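Local atomic coordinates of NAD(P)H-flavin oxidoreductase (Staphylococcus epidermidis ATCC 12228, PDB entry 3GBH), a protein that binds flavin mononucleotide and, as a member of the nitroreductase family, probably uses NAD(P)H to reduce flavin or other acceptors. Residues E34-P46 with L145-Y159. Numbering follows the deposited sequence.
Sequences EMDEIITKATKAP and LMAMQLMLTAKAHGY. With FMN (flavin mononucleotide), chain E.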
loop_
_atom_site.group_PDB
_atom_site.type_symbol
_atom_site.label_atom_id
_atom_site.label_comp_id
_atom_site.label_asym_id
_atom_site.label_seq_id
_atom_site.Cartn_x
_atom_site.Cartn_y
_atom_site.Cartn_z
ATOM N N GLU B 34 35.977 -8.171 -1.503
ATOM C CA GLU B 34 34.592 -8.482 -1.370
ATOM C C GLU B 34 34.196 -8.827 0.078
ATOM O O GLU B 34 33.198 -8.318 0.577
ATOM C CB GLU B 34 34.279 -9.628 -2.303
ATOM C CG GLU B 34 32.854 -9.901 -2.377
ATOM C CD GLU B 34 32.186 -9.379 -3.598
ATOM O OE1 GLU B 34 32.595 -8.341 -4.169
ATOM O OE2 GLU B 34 31.205 -10.023 -3.973
HETATM N N MSE B 35 34.962 -9.690 0.753
HETATM C CA MSE B 35 34.691 -9.966 2.174
HETATM C C MSE B 35 34.696 -8.683 3.016
HETATM O O MSE B 35 33.891 -8.519 3.946
HETATM C CB MSE B 35 35.755 -10.919 2.728
HETATM C CG MSE B 35 35.476 -11.366 4.167
HETATM SE SE MSE B 35 33.902 -12.507 4.267
HETATM C CE MSE B 35 34.672 -14.132 3.561
ATOM N N ASP B 36 35.642 -7.796 2.720
ATOM C CA ASP B 36 35.722 -6.517 3.413
ATOM C C ASP B 36 34.511 -5.601 3.137
ATOM O O ASP B 36 34.050 -4.923 4.037
ATOM C CB ASP B 36 37.035 -5.814 3.089
ATOM C CG ASP B 36 38.207 -6.372 3.893
ATOM O OD1 ASP B 36 37.986 -7.284 4.720
ATOM O OD2 ASP B 36 39.333 -5.911 3.673
ATOM N N GLU B 37 34.005 -5.592 1.900
ATOM C CA GLU B 37 32.767 -4.869 1.577
ATOM C C GLU B 37 31.601 -5.404 2.380
ATOM O O GLU B 37 30.845 -4.644 2.993
ATOM C CB GLU B 37 32.413 -4.987 0.091
ATOM C CG GLU B 37 33.261 -4.193 -0.828
ATOM C CD GLU B 37 32.888 -4.424 -2.319
ATOM O OE1 GLU B 37 31.750 -4.899 -2.569
ATOM O OE2 GLU B 37 33.713 -4.138 -3.222
ATOM N N ILE B 38 31.469 -6.727 2.402
ATOM C CA ILE B 38 30.458 -7.389 3.210
ATOM C C ILE B 38 30.547 -7.013 4.686
ATOM O O ILE B 38 29.554 -6.651 5.297
ATOM C CB ILE B 38 30.531 -8.925 3.024
ATOM C CG1 ILE B 38 30.121 -9.301 1.584
ATOM C CG2 ILE B 38 29.682 -9.633 4.061
ATOM C CD1 ILE B 38 30.458 -10.777 1.198
ATOM N N ILE B 39 31.731 -7.082 5.271
ATOM C CA ILE B 39 31.881 -6.742 6.696
ATOM C C ILE B 39 31.677 -5.241 6.954
ATOM O O ILE B 39 31.078 -4.840 7.952
ATOM C CB ILE B 39 33.239 -7.224 7.224
ATOM C CG1 ILE B 39 33.268 -8.765 7.211
ATOM C CG2 ILE B 39 33.500 -6.701 8.666
ATOM C CD1 ILE B 39 34.685 -9.346 7.372
ATOM N N THR B 40 32.171 -4.399 6.062
ATOM C CA THR B 40 31.946 -2.971 6.191
ATOM C C THR B 40 30.421 -2.664 6.313
ATOM O O THR B 40 30.014 -1.950 7.223
ATOM C CB THR B 40 32.577 -2.213 5.017
ATOM O OG1 THR B 40 33.999 -2.419 5.023
ATOM C CG2 THR B 40 32.283 -0.688 5.084
ATOM N N LYS B 41 29.599 -3.210 5.411
ATOM C CA LYS B 41 28.136 -3.042 5.474
ATOM C C LYS B 41 27.493 -3.631 6.693
ATOM O O LYS B 41 26.577 -3.059 7.247
ATOM C CB LYS B 41 27.470 -3.670 4.256
ATOM C CG LYS B 41 27.699 -2.931 3.018
ATOM C CD LYS B 41 26.712 -1.775 2.883
ATOM C CE LYS B 41 27.125 -0.830 1.750
ATOM N NZ LYS B 41 26.912 0.587 2.173
ATOM N N ALA B 42 27.937 -4.805 7.098
ATOM C CA ALA B 42 27.367 -5.471 8.245
ATOM C C ALA B 42 27.557 -4.657 9.527
ATOM O O ALA B 42 26.663 -4.597 10.384
ATOM C CB ALA B 42 27.989 -6.855 8.397
ATOM N N THR B 43 28.718 -4.045 9.672
ATOM C CA THR B 43 29.053 -3.331 10.911
ATOM C C THR B 43 28.432 -1.931 10.966
ATOM O O THR B 43 28.650 -1.205 11.937
ATOM C CB THR B 43 30.567 -3.244 11.091
ATOM O OG1 THR B 43 31.140 -2.618 9.939
ATOM C CG2 THR B 43 31.144 -4.640 11.299
ATOM N N LYS B 44 27.636 -1.567 9.947
ATOM C CA LYS B 44 26.683 -0.431 10.049
ATOM C C LYS B 44 25.486 -0.733 10.945
ATOM O O LYS B 44 24.677 0.145 11.223
ATOM C CB LYS B 44 26.193 0.027 8.667
ATOM C CG LYS B 44 27.246 0.698 7.844
ATOM C CD LYS B 44 26.798 1.053 6.383
ATOM C CE LYS B 44 25.809 2.206 6.354
ATOM N NZ LYS B 44 26.438 3.451 6.835
ATOM N N ALA B 45 25.356 -1.984 11.376
ATOM C CA ALA B 45 24.372 -2.399 12.370
ATOM C C ALA B 45 24.460 -1.518 13.604
ATOM O O ALA B 45 25.540 -1.026 13.945
ATOM C CB ALA B 45 24.630 -3.860 12.772
ATOM N N PRO B 46 23.340 -1.364 14.317
ATOM C CA PRO B 46 23.376 -0.595 15.542
ATOM C C PRO B 46 23.923 -1.438 16.688
ATOM O O PRO B 46 23.936 -2.664 16.624
ATOM C CB PRO B 46 21.895 -0.274 15.785
ATOM C CG PRO B 46 21.182 -1.451 15.217
ATOM C CD PRO B 46 22.002 -1.923 14.054
ATOM N N LEU B 145 22.750 -8.716 15.981
ATOM C CA LEU B 145 22.229 -7.708 15.068
ATOM C C LEU B 145 23.141 -7.576 13.837
ATOM O O LEU B 145 22.664 -7.553 12.696
ATOM C CB LEU B 145 22.036 -6.363 15.763
ATOM C CG LEU B 145 21.011 -6.279 16.917
ATOM C CD1 LEU B 145 21.070 -4.923 17.568
ATOM C CD2 LEU B 145 19.595 -6.580 16.414
HETATM N N MSE B 146 24.452 -7.483 14.074
HETATM C CA MSE B 146 25.440 -7.385 13.003
HETATM C C MSE B 146 25.431 -8.660 12.155
HETATM O O MSE B 146 25.444 -8.591 10.941
HETATM C CB MSE B 146 26.814 -7.111 13.601
HETATM C CG MSE B 146 27.924 -6.875 12.624
HETATM SE SE MSE B 146 28.667 -8.531 11.940
HETATM C CE MSE B 146 29.441 -9.188 13.641
ATOM N N ALA B 147 25.368 -9.813 12.800
ATOM C CA ALA B 147 25.335 -11.096 12.081
ATOM C C ALA B 147 24.183 -11.201 11.058
ATOM O O ALA B 147 24.403 -11.678 9.917
ATOM C CB ALA B 147 25.281 -12.270 13.062
HETATM N N MSE B 148 22.979 -10.731 11.428
HETATM C CA MSE B 148 21.852 -10.793 10.497
HETATM C C MSE B 148 22.154 -9.916 9.290
HETATM O O MSE B 148 21.976 -10.313 8.154
HETATM C CB MSE B 148 20.560 -10.313 11.163
HETATM C CG MSE B 148 19.349 -10.464 10.271
HETATM SE SE MSE B 148 18.773 -12.330 10.126
HETATM C CE MSE B 148 19.262 -12.674 8.257
ATOM N N GLN B 149 22.594 -8.692 9.537
ATOM C CA GLN B 149 22.916 -7.807 8.454
ATOM C C GLN B 149 24.070 -8.375 7.599
ATOM O O GLN B 149 24.059 -8.225 6.388
ATOM C CB GLN B 149 23.173 -6.399 8.978
ATOM C CG GLN B 149 23.322 -5.347 7.924
ATOM C CD GLN B 149 23.016 -3.958 8.460
ATOM O OE1 GLN B 149 21.903 -3.678 8.870
ATOM N NE2 GLN B 149 24.020 -3.081 8.449
ATOM N N LEU B 150 25.033 -9.070 8.209
ATOM C CA LEU B 150 26.103 -9.734 7.431
ATOM C C LEU B 150 25.537 -10.811 6.493
ATOM O O LEU B 150 25.911 -10.891 5.323
ATOM C CB LEU B 150 27.127 -10.358 8.380
ATOM C CG LEU B 150 28.473 -10.735 7.776
ATOM C CD1 LEU B 150 29.530 -10.708 8.890
ATOM C CD2 LEU B 150 28.395 -12.069 7.036
HETATM N N MSE B 151 24.611 -11.618 6.998
HETATM C CA MSE B 151 23.999 -12.672 6.177
HETATM C C MSE B 151 23.185 -12.123 5.009
HETATM O O MSE B 151 23.244 -12.655 3.897
HETATM C CB MSE B 151 23.165 -13.603 7.050
HETATM C CG MSE B 151 23.996 -14.412 8.039
HETATM SE SE MSE B 151 22.915 -15.820 8.862
HETATM C CE MSE B 151 22.260 -14.780 10.395
ATOM N N LEU B 152 22.466 -11.026 5.240
ATOM C CA LEU B 152 21.709 -10.384 4.170
ATOM C C LEU B 152 22.640 -9.787 3.118
ATOM O O LEU B 152 22.457 -9.990 1.914
ATOM C CB LEU B 152 20.729 -9.328 4.731
ATOM C CG LEU B 152 19.610 -9.971 5.560
ATOM C CD1 LEU B 152 18.830 -8.939 6.393
ATOM C CD2 LEU B 152 18.685 -10.759 4.688
ATOM N N THR B 153 23.665 -9.082 3.572
ATOM C CA THR B 153 24.637 -8.466 2.648
ATOM C C THR B 153 25.380 -9.520 1.856
ATOM O O THR B 153 25.597 -9.368 0.657
ATOM C CB THR B 153 25.659 -7.540 3.380
ATOM O OG1 THR B 153 24.930 -6.578 4.142
ATOM C CG2 THR B 153 26.535 -6.804 2.334
ATOM N N ALA B 154 25.748 -10.616 2.521
ATOM C CA ALA B 154 26.404 -11.725 1.819
ATOM C C ALA B 154 25.501 -12.215 0.679
ATOM O O ALA B 154 25.943 -12.379 -0.492
ATOM C CB ALA B 154 26.733 -12.866 2.809
ATOM N N LYS B 155 24.217 -12.382 0.990
ATOM C CA LYS B 155 23.253 -12.807 -0.030
ATOM C C LYS B 155 23.109 -11.788 -1.163
ATOM O O LYS B 155 22.962 -12.163 -2.331
ATOM C CB LYS B 155 21.904 -13.111 0.595
ATOM C CG LYS B 155 20.893 -13.725 -0.352
ATOM C CD LYS B 155 21.119 -15.199 -0.542
ATOM C CE LYS B 155 20.886 -15.639 -1.961
ATOM N NZ LYS B 155 22.178 -15.747 -2.636
ATOM N N ALA B 156 23.167 -10.495 -0.845
ATOM C CA ALA B 156 23.077 -9.452 -1.877
ATOM C C ALA B 156 24.255 -9.519 -2.841
ATOM O O ALA B 156 24.153 -9.134 -4.038
ATOM C CB ALA B 156 22.978 -8.064 -1.215
ATOM N N HIS B 157 25.383 -10.005 -2.341
ATOM C CA HIS B 157 26.592 -10.212 -3.159
ATOM C C HIS B 157 26.587 -11.515 -3.924
ATOM O O HIS B 157 27.511 -11.779 -4.695
ATOM C CB HIS B 157 27.845 -10.177 -2.282
ATOM C CG HIS B 157 28.266 -8.804 -1.896
ATOM N ND1 HIS B 157 29.471 -8.260 -2.296
ATOM C CD2 HIS B 157 27.664 -7.876 -1.117
ATOM C CE1 HIS B 157 29.582 -7.043 -1.789
ATOM N NE2 HIS B 157 28.500 -6.788 -1.070
ATOM N N GLY B 158 25.574 -12.335 -3.717
ATOM C CA GLY B 158 25.426 -13.575 -4.500
ATOM C C GLY B 158 25.917 -14.804 -3.721
ATOM O O GLY B 158 25.904 -15.917 -4.234
ATOM N N TYR B 159 26.323 -14.590 -2.479
ATOM C CA TYR B 159 26.826 -15.673 -1.612
ATOM C C TYR B 159 25.693 -16.238 -0.764
ATOM O O TYR B 159 24.582 -15.691 -0.753
ATOM C CB TYR B 159 27.970 -15.163 -0.720
ATOM C CG TYR B 159 29.132 -14.688 -1.526
ATOM C CD1 TYR B 159 29.734 -15.528 -2.441
ATOM C CD2 TYR B 159 29.620 -13.396 -1.406
ATOM C CE1 TYR B 159 30.783 -15.107 -3.215
ATOM C CE2 TYR B 159 30.689 -12.958 -2.181
ATOM C CZ TYR B 159 31.276 -13.826 -3.084
ATOM O OH TYR B 159 32.347 -13.437 -3.900
HETATM N N1 FMN E . 19.254 4.350 21.847
HETATM C C2 FMN E . 18.546 5.075 22.784
HETATM O O2 FMN E . 18.243 6.258 22.537
HETATM N N3 FMN E . 18.193 4.485 23.991
HETATM C C4 FMN E . 18.527 3.172 24.286
HETATM O O4 FMN E . 18.168 2.708 25.384
HETATM C C4A FMN E . 19.266 2.424 23.340
HETATM N N5 FMN E . 19.668 1.117 23.593
HETATM C C5A FMN E . 20.124 0.339 22.538
HETATM C C6 FMN E . 20.228 -1.043 22.681
HETATM C C7 FMN E . 20.651 -1.849 21.656
HETATM C C7M FMN E . 20.735 -3.343 21.833
HETATM C C8 FMN E . 20.992 -1.271 20.447
HETATM C C8M FMN E . 21.431 -2.153 19.321
HETATM C C9 FMN E . 20.893 0.099 20.275
HETATM C C9A FMN E . 20.467 0.933 21.321
HETATM N N10 FMN E . 20.355 2.319 21.182
HETATM C C10 FMN E . 19.643 3.034 22.127
HETATM C "C1'" FMN E . 20.671 2.985 19.849
HETATM C "C2'" FMN E . 22.182 3.081 19.689
HETATM O "O2'" FMN E . 22.701 4.196 20.402
HETATM C "C3'" FMN E . 22.506 3.270 18.215
HETATM O "O3'" FMN E . 22.063 2.154 17.489
HETATM C "C4'" FMN E . 23.985 3.517 17.962
HETATM O "O4'" FMN E . 24.263 4.778 18.554
HETATM C "C5'" FMN E . 24.265 3.509 16.460
HETATM O "O5'" FMN E . 23.531 4.542 15.778
HETATM P P FMN E . 22.522 4.171 14.588
HETATM O O1P FMN E . 21.843 5.446 14.099
HETATM O O2P FMN E . 21.493 3.198 15.110
HETATM O O3P FMN E . 23.198 3.491 13.458
HETATM O O HOH W 1 30.366 -11.604 -5.725
HETATM O O HOH W 2 21.864 -1.181 10.016
#
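His157 ND1 donates to Glu34 OE2 over 3.0 Å, and the 165° angle at the hydrogen shows a nearly straight bond. The acceptor lies in the imidazole plane, yet the donor stands above the carboxylate, whose plane is nearly perpendicular to the ring. Ile38 CG1 sits 3.8 Å from the ring centroid, almost on its normal, a CH-pi contact that covers one face, while its CD1 reaches Tyr159 CD2. The Glu34 carboxylate is shared further: OE1 forms a salt bridge with Arg7, and a water bridges OE2 to His157 O.

At the C-terminal end of helix 34-42, Ala42 CB lies 3.6 Å from Leu150 CB; this small residue lets the backbones approach to 4.5 Å between the CA atoms of Ala42 and Leu150. Gln149, extended with CG opposite its backbone N (chi1 -171°), sends NE2 to Lys41 O at 2.8 Å, with that oxygen close to the Gln149 amide plane. Lys41 O also accepts from Lys44 N, so two donors hold the carbonyl just before the turn from Ala42 to Ala45.

Helices 34-42 and 145-156 cross at 138° with axes 8.4 Å apart. Beyond the turn, Leu145 CD1 lies 3.3 Å from FMN C8M and Pro46 CB meets the ribityl O3'. Arg203 of the second subunit binds the carbonyls of Lys44 and Ala45 as well as FMN; these contacts mark an intersubunit flavin site, as in dimeric nitroreductases.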